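Local coordinates for protein type-iv like pilin ttha1219 (Thermus thermophilus, PDB 5G23) that is a type IV-like pilin of the outer membrane, probably taking part in the type IV pilus system linked to natural competence and DNA uptake, at residues S78-E90 with S100-N112. Sequence-based numbering, arbitrary orientation.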
loop_
_atom_site.group_PDB
_atom_site.type_symbol
_atom_site.label_atom_id
_atom_site.label_comp_id
_atom_site.label_asym_id
_atom_site.label_seq_id
_atom_site.Cartn_x
_atom_site.Cartn_y
_atom_site.Cartn_z
ATOM N N SER B 78 -1.963 16.880 19.930
ATOM C CA SER B 78 -2.710 15.993 20.829
ATOM C C SER B 78 -3.816 15.251 20.137
ATOM O O SER B 78 -4.205 14.195 20.586
ATOM C CB SER B 78 -3.307 16.812 21.994
ATOM O OG SER B 78 -2.272 17.061 22.911
ATOM N N GLN B 79 -4.330 15.829 19.044
ATOM C CA GLN B 79 -5.413 15.214 18.287
ATOM C C GLN B 79 -4.952 14.223 17.198
ATOM O O GLN B 79 -5.795 13.780 16.401
ATOM C CB GLN B 79 -6.272 16.298 17.606
ATOM C CG GLN B 79 -6.803 17.393 18.524
ATOM C CD GLN B 79 -7.787 16.854 19.522
ATOM O OE1 GLN B 79 -7.385 16.386 20.590
ATOM N NE2 GLN B 79 -9.094 16.902 19.193
ATOM N N GLY B 80 -3.646 13.935 17.087
ATOM C CA GLY B 80 -3.170 13.233 15.913
ATOM C C GLY B 80 -2.167 14.022 15.086
ATOM O O GLY B 80 -2.264 15.224 14.919
ATOM N N ASP B 81 -1.183 13.338 14.580
ATOM C CA ASP B 81 -0.155 14.005 13.893
ATOM C C ASP B 81 -0.471 14.133 12.438
ATOM O O ASP B 81 -1.287 13.349 11.926
ATOM C CB ASP B 81 1.161 13.304 14.109
ATOM C CG ASP B 81 1.601 13.331 15.588
ATOM O OD1 ASP B 81 0.903 13.970 16.472
ATOM O OD2 ASP B 81 2.630 12.732 15.877
ATOM N N GLY B 82 0.127 15.126 11.820
ATOM C CA GLY B 82 0.037 15.305 10.386
ATOM C C GLY B 82 1.395 15.274 9.777
ATOM O O GLY B 82 2.361 15.684 10.415
ATOM N N VAL B 83 1.508 14.688 8.612
ATOM C CA VAL B 83 2.784 14.677 7.925
ATOM C C VAL B 83 2.553 15.058 6.460
ATOM O O VAL B 83 1.584 14.584 5.847
ATOM C CB VAL B 83 3.562 13.372 8.111
ATOM C CG1 VAL B 83 2.744 12.183 7.789
ATOM C CG2 VAL B 83 4.801 13.379 7.225
ATOM N N GLN B 84 3.358 15.973 5.973
ATOM C CA GLN B 84 3.401 16.307 4.542
ATOM C C GLN B 84 4.809 16.155 4.004
ATOM O O GLN B 84 5.758 16.505 4.691
ATOM C CB GLN B 84 2.886 17.708 4.243
ATOM C CG GLN B 84 1.536 18.069 4.853
ATOM C CD GLN B 84 1.327 19.560 4.849
ATOM O OE1 GLN B 84 0.901 20.115 3.840
ATOM N NE2 GLN B 84 1.752 20.235 5.917
ATOM N N GLY B 85 4.925 15.718 2.736
ATOM C CA GLY B 85 6.174 15.552 2.073
ATOM C C GLY B 85 6.139 15.795 0.563
ATOM O O GLY B 85 5.094 15.710 -0.054
ATOM N N TRP B 86 7.277 16.151 0.001
ATOM C CA TRP B 86 7.351 16.444 -1.466
ATOM C C TRP B 86 8.564 15.700 -2.020
ATOM O O TRP B 86 9.545 15.382 -1.294
ATOM C CB TRP B 86 7.443 17.941 -1.702
ATOM C CG TRP B 86 6.262 18.704 -1.270
ATOM C CD1 TRP B 86 5.218 19.081 -2.043
ATOM C CD2 TRP B 86 5.965 19.165 0.060
ATOM N NE1 TRP B 86 4.267 19.719 -1.280
ATOM C CE2 TRP B 86 4.723 19.800 0.014
ATOM C CE3 TRP B 86 6.638 19.061 1.296
ATOM C CZ2 TRP B 86 4.128 20.348 1.140
ATOM C CZ3 TRP B 86 6.089 19.650 2.403
ATOM C CH2 TRP B 86 4.802 20.272 2.328
ATOM N N PHE B 87 8.512 15.397 -3.285
ATOM C CA PHE B 87 9.610 14.730 -3.999
ATOM C C PHE B 87 9.485 14.996 -5.495
ATOM O O PHE B 87 8.426 15.381 -5.989
ATOM C CB PHE B 87 9.604 13.227 -3.743
ATOM C CG PHE B 87 8.262 12.581 -4.052
ATOM C CD1 PHE B 87 7.227 12.614 -3.148
ATOM C CD2 PHE B 87 8.056 11.960 -5.249
ATOM C CE1 PHE B 87 5.966 12.046 -3.436
ATOM C CE2 PHE B 87 6.828 11.346 -5.546
ATOM C CZ PHE B 87 5.780 11.422 -4.647
ATOM N N LEU B 88 10.584 14.788 -6.206
ATOM C CA LEU B 88 10.631 14.911 -7.637
ATOM C C LEU B 88 10.258 13.592 -8.269
ATOM O O LEU B 88 10.721 12.544 -7.877
ATOM C CB LEU B 88 12.030 15.261 -8.108
ATOM C CG LEU B 88 12.113 15.573 -9.615
ATOM C CD1 LEU B 88 11.448 16.890 -9.926
ATOM C CD2 LEU B 88 13.550 15.588 -10.115
ATOM N N CYS B 89 9.386 13.633 -9.235
ATOM C CA CYS B 89 9.031 12.432 -9.967
ATOM C C CYS B 89 10.013 12.070 -11.081
ATOM O O CYS B 89 10.265 12.891 -11.913
ATOM C CB CYS B 89 7.644 12.633 -10.537
ATOM S SG CYS B 89 6.412 12.421 -9.309
ATOM N N GLU B 90 10.493 10.821 -11.099
ATOM C CA GLU B 90 11.261 10.201 -12.220
ATOM C C GLU B 90 10.326 9.163 -12.868
ATOM O O GLU B 90 9.742 8.319 -12.168
ATOM C CB GLU B 90 12.526 9.461 -11.710
ATOM C CG GLU B 90 13.498 8.757 -12.732
ATOM C CD GLU B 90 14.939 8.555 -12.134
ATOM O OE1 GLU B 90 15.088 9.072 -10.976
ATOM O OE2 GLU B 90 15.926 7.940 -12.728
ATOM N N SER B 100 3.810 13.130 -14.109
ATOM C CA SER B 100 4.517 14.224 -13.459
ATOM C C SER B 100 6.001 14.051 -13.598
ATOM O O SER B 100 6.749 14.527 -12.734
ATOM C CB SER B 100 4.142 14.335 -11.980
ATOM O OG SER B 100 2.752 14.253 -11.778
ATOM N N MET B 101 6.432 13.405 -14.684
ATOM C CA MET B 101 7.862 13.224 -14.961
ATOM C C MET B 101 8.683 14.550 -14.857
ATOM O O MET B 101 8.356 15.558 -15.494
ATOM C CB MET B 101 8.012 12.576 -16.339
ATOM C CG MET B 101 7.368 11.186 -16.420
ATOM S SD MET B 101 5.736 11.106 -17.224
ATOM C CE MET B 101 5.632 9.368 -17.695
ATOM N N GLY B 102 9.728 14.555 -14.022
ATOM C CA GLY B 102 10.531 15.764 -13.781
ATOM C C GLY B 102 9.820 16.887 -13.054
ATOM O O GLY B 102 10.250 18.043 -13.071
ATOM N N GLU B 103 8.712 16.547 -12.435
ATOM C CA GLU B 103 7.888 17.503 -11.668
ATOM C C GLU B 103 7.748 17.104 -10.192
ATOM O O GLU B 103 7.728 15.921 -9.845
ATOM C CB GLU B 103 6.536 17.633 -12.379
ATOM C CG GLU B 103 6.702 18.415 -13.668
ATOM C CD GLU B 103 5.474 18.374 -14.587
ATOM O OE1 GLU B 103 4.473 17.642 -14.282
ATOM O OE2 GLU B 103 5.546 19.078 -15.638
ATOM N N VAL B 104 7.530 18.108 -9.354
ATOM C CA VAL B 104 7.381 17.894 -7.912
ATOM C C VAL B 104 5.986 17.425 -7.560
ATOM O O VAL B 104 4.982 17.937 -8.085
ATOM C CB VAL B 104 7.632 19.239 -7.181
ATOM C CG1 VAL B 104 7.502 19.066 -5.679
ATOM C CG2 VAL B 104 8.994 19.771 -7.500
ATOM N N ARG B 105 5.890 16.441 -6.664
ATOM C CA ARG B 105 4.638 15.988 -6.141
ATOM C C ARG B 105 4.637 16.076 -4.608
ATOM O O ARG B 105 5.674 16.006 -4.000
ATOM C CB ARG B 105 4.412 14.567 -6.521
ATOM C CG ARG B 105 4.097 14.570 -8.020
ATOM C CD ARG B 105 3.283 13.375 -8.425
ATOM N NE ARG B 105 2.022 13.458 -7.718
ATOM C CZ ARG B 105 0.904 13.930 -8.246
ATOM N NH1 ARG B 105 0.884 14.373 -9.494
ATOM N NH2 ARG B 105 -0.193 13.937 -7.492
ATOM N N GLY B 106 3.459 16.273 -4.045
ATOM C CA GLY B 106 3.258 16.287 -2.613
ATOM C C GLY B 106 2.384 15.141 -2.160
ATOM O O GLY B 106 1.545 14.602 -2.891
ATOM N N THR B 107 2.517 14.850 -0.893
ATOM C CA THR B 107 1.777 13.820 -0.249
ATOM C C THR B 107 1.536 14.224 1.185
ATOM O O THR B 107 2.401 14.853 1.824
ATOM C CB THR B 107 2.548 12.470 -0.372
ATOM O OG1 THR B 107 1.665 11.395 -0.005
ATOM C CG2 THR B 107 3.804 12.432 0.499
ATOM N N GLY B 108 0.383 13.862 1.700
ATOM C CA GLY B 108 0.009 14.161 3.112
ATOM C C GLY B 108 -0.906 13.132 3.777
ATOM O O GLY B 108 -1.812 12.550 3.137
ATOM N N TYR B 109 -0.666 12.914 5.070
ATOM C CA TYR B 109 -1.462 12.053 5.871
ATOM C C TYR B 109 -1.906 12.805 7.108
ATOM O O TYR B 109 -1.109 13.550 7.695
ATOM C CB TYR B 109 -0.641 10.824 6.308
ATOM C CG TYR B 109 -0.292 9.954 5.181
ATOM C CD1 TYR B 109 -1.232 9.019 4.701
ATOM C CD2 TYR B 109 0.946 9.960 4.639
ATOM C CE1 TYR B 109 -0.917 8.203 3.639
ATOM C CE2 TYR B 109 1.275 9.139 3.582
ATOM C CZ TYR B 109 0.335 8.272 3.085
ATOM O OH TYR B 109 0.685 7.401 2.079
ATOM N N GLU B 110 -3.137 12.581 7.524
ATOM C CA GLU B 110 -3.702 13.135 8.790
ATOM C C GLU B 110 -4.786 12.257 9.342
ATOM O O GLU B 110 -5.385 11.529 8.596
ATOM C CB GLU B 110 -4.396 14.479 8.488
ATOM C CG GLU B 110 -3.505 15.578 7.954
ATOM C CD GLU B 110 -4.146 16.952 8.044
ATOM O OE1 GLU B 110 -5.061 17.155 8.914
ATOM O OE2 GLU B 110 -3.751 17.819 7.212
ATOM N N VAL B 111 -5.063 12.361 10.638
ATOM C CA VAL B 111 -6.204 11.674 11.255
ATOM C C VAL B 111 -7.258 12.719 11.617
ATOM O O VAL B 111 -6.952 13.794 12.111
ATOM C CB VAL B 111 -5.840 10.889 12.531
ATOM C CG1 VAL B 111 -7.079 10.367 13.269
ATOM C CG2 VAL B 111 -5.029 9.701 12.170
ATOM N N ASN B 112 -8.488 12.372 11.344
ATOM C CA ASN B 112 -9.628 13.209 11.739
ATOM C C ASN B 112 -10.815 12.296 12.036
ATOM O O ASN B 112 -11.094 11.382 11.233
ATOM C CB ASN B 112 -9.986 14.142 10.579
ATOM C CG ASN B 112 -11.310 14.873 10.828
ATOM O OD1 ASN B 112 -12.343 14.552 10.228
ATOM N ND2 ASN B 112 -11.284 15.824 11.749
#
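Val83 and Tyr109, Gly85 and Thr107, and Phe87 and Arg105 are the hydrogen-bonded pairs joining strands 82-88 and 104-112. Each pair makes two backbone bonds, from Val83 N to Tyr109 O at 3.0 Å through Arg105 N to Phe87 O at 2.8 Å. The strands run antiparallel, their axes 162° apart. Beyond Leu88, two more backbone bonds tie Cys89 to the type II turn Ser100-Glu103. Cys89 N donates to Glu103 O, and Cys89 O accepts Gly102 N at 2.7 Å.

Packing uses both faces of the pair. On the face of Trp86 and Leu88, Trp86 lies across Gly106. Its CG sits beside the backbone N (chi1 -64°), which carries the indole over the neighbouring strand, with CD1 3.5 Å from Gly106 CA. A CB at Gly106 would clash with NE1. Further along, Leu88 CD1 rests on the turn, 3.5 Å from Gly102 C. On the face of Val83 and Phe87, Val83 CG1 meets Tyr109 CB beside the edge of the phenol ring. Arg105 CB packs over the Phe87 ring, a CH-pi contact 4.3 Å from the centroid. CG and CD of Arg105 run past Cys89 SG, which is disulfide-bonded to Cys97.

Three side chains also make hydrogen bonds. Arg105 bends at chi3 (63°), and its NH1 reaches Ser100 OG at 3.0 Å in the guanidinium plane. Trp86 NE1 bonds to Cys126 O. Replacing Trp86 with alanine is likely to uncover Gly106 and leave Cys126 O without this donor. Thr107 OG1 bonds to Glu59 of helix 44-61, placing its face against the helix.

The pair is an antiparallel beta ladder at the middle of the larger sheet, between strands 69-75 and 115-122. An N-terminal helix packed on an antiparallel sheet is the hallmark of the type IV pilin fold.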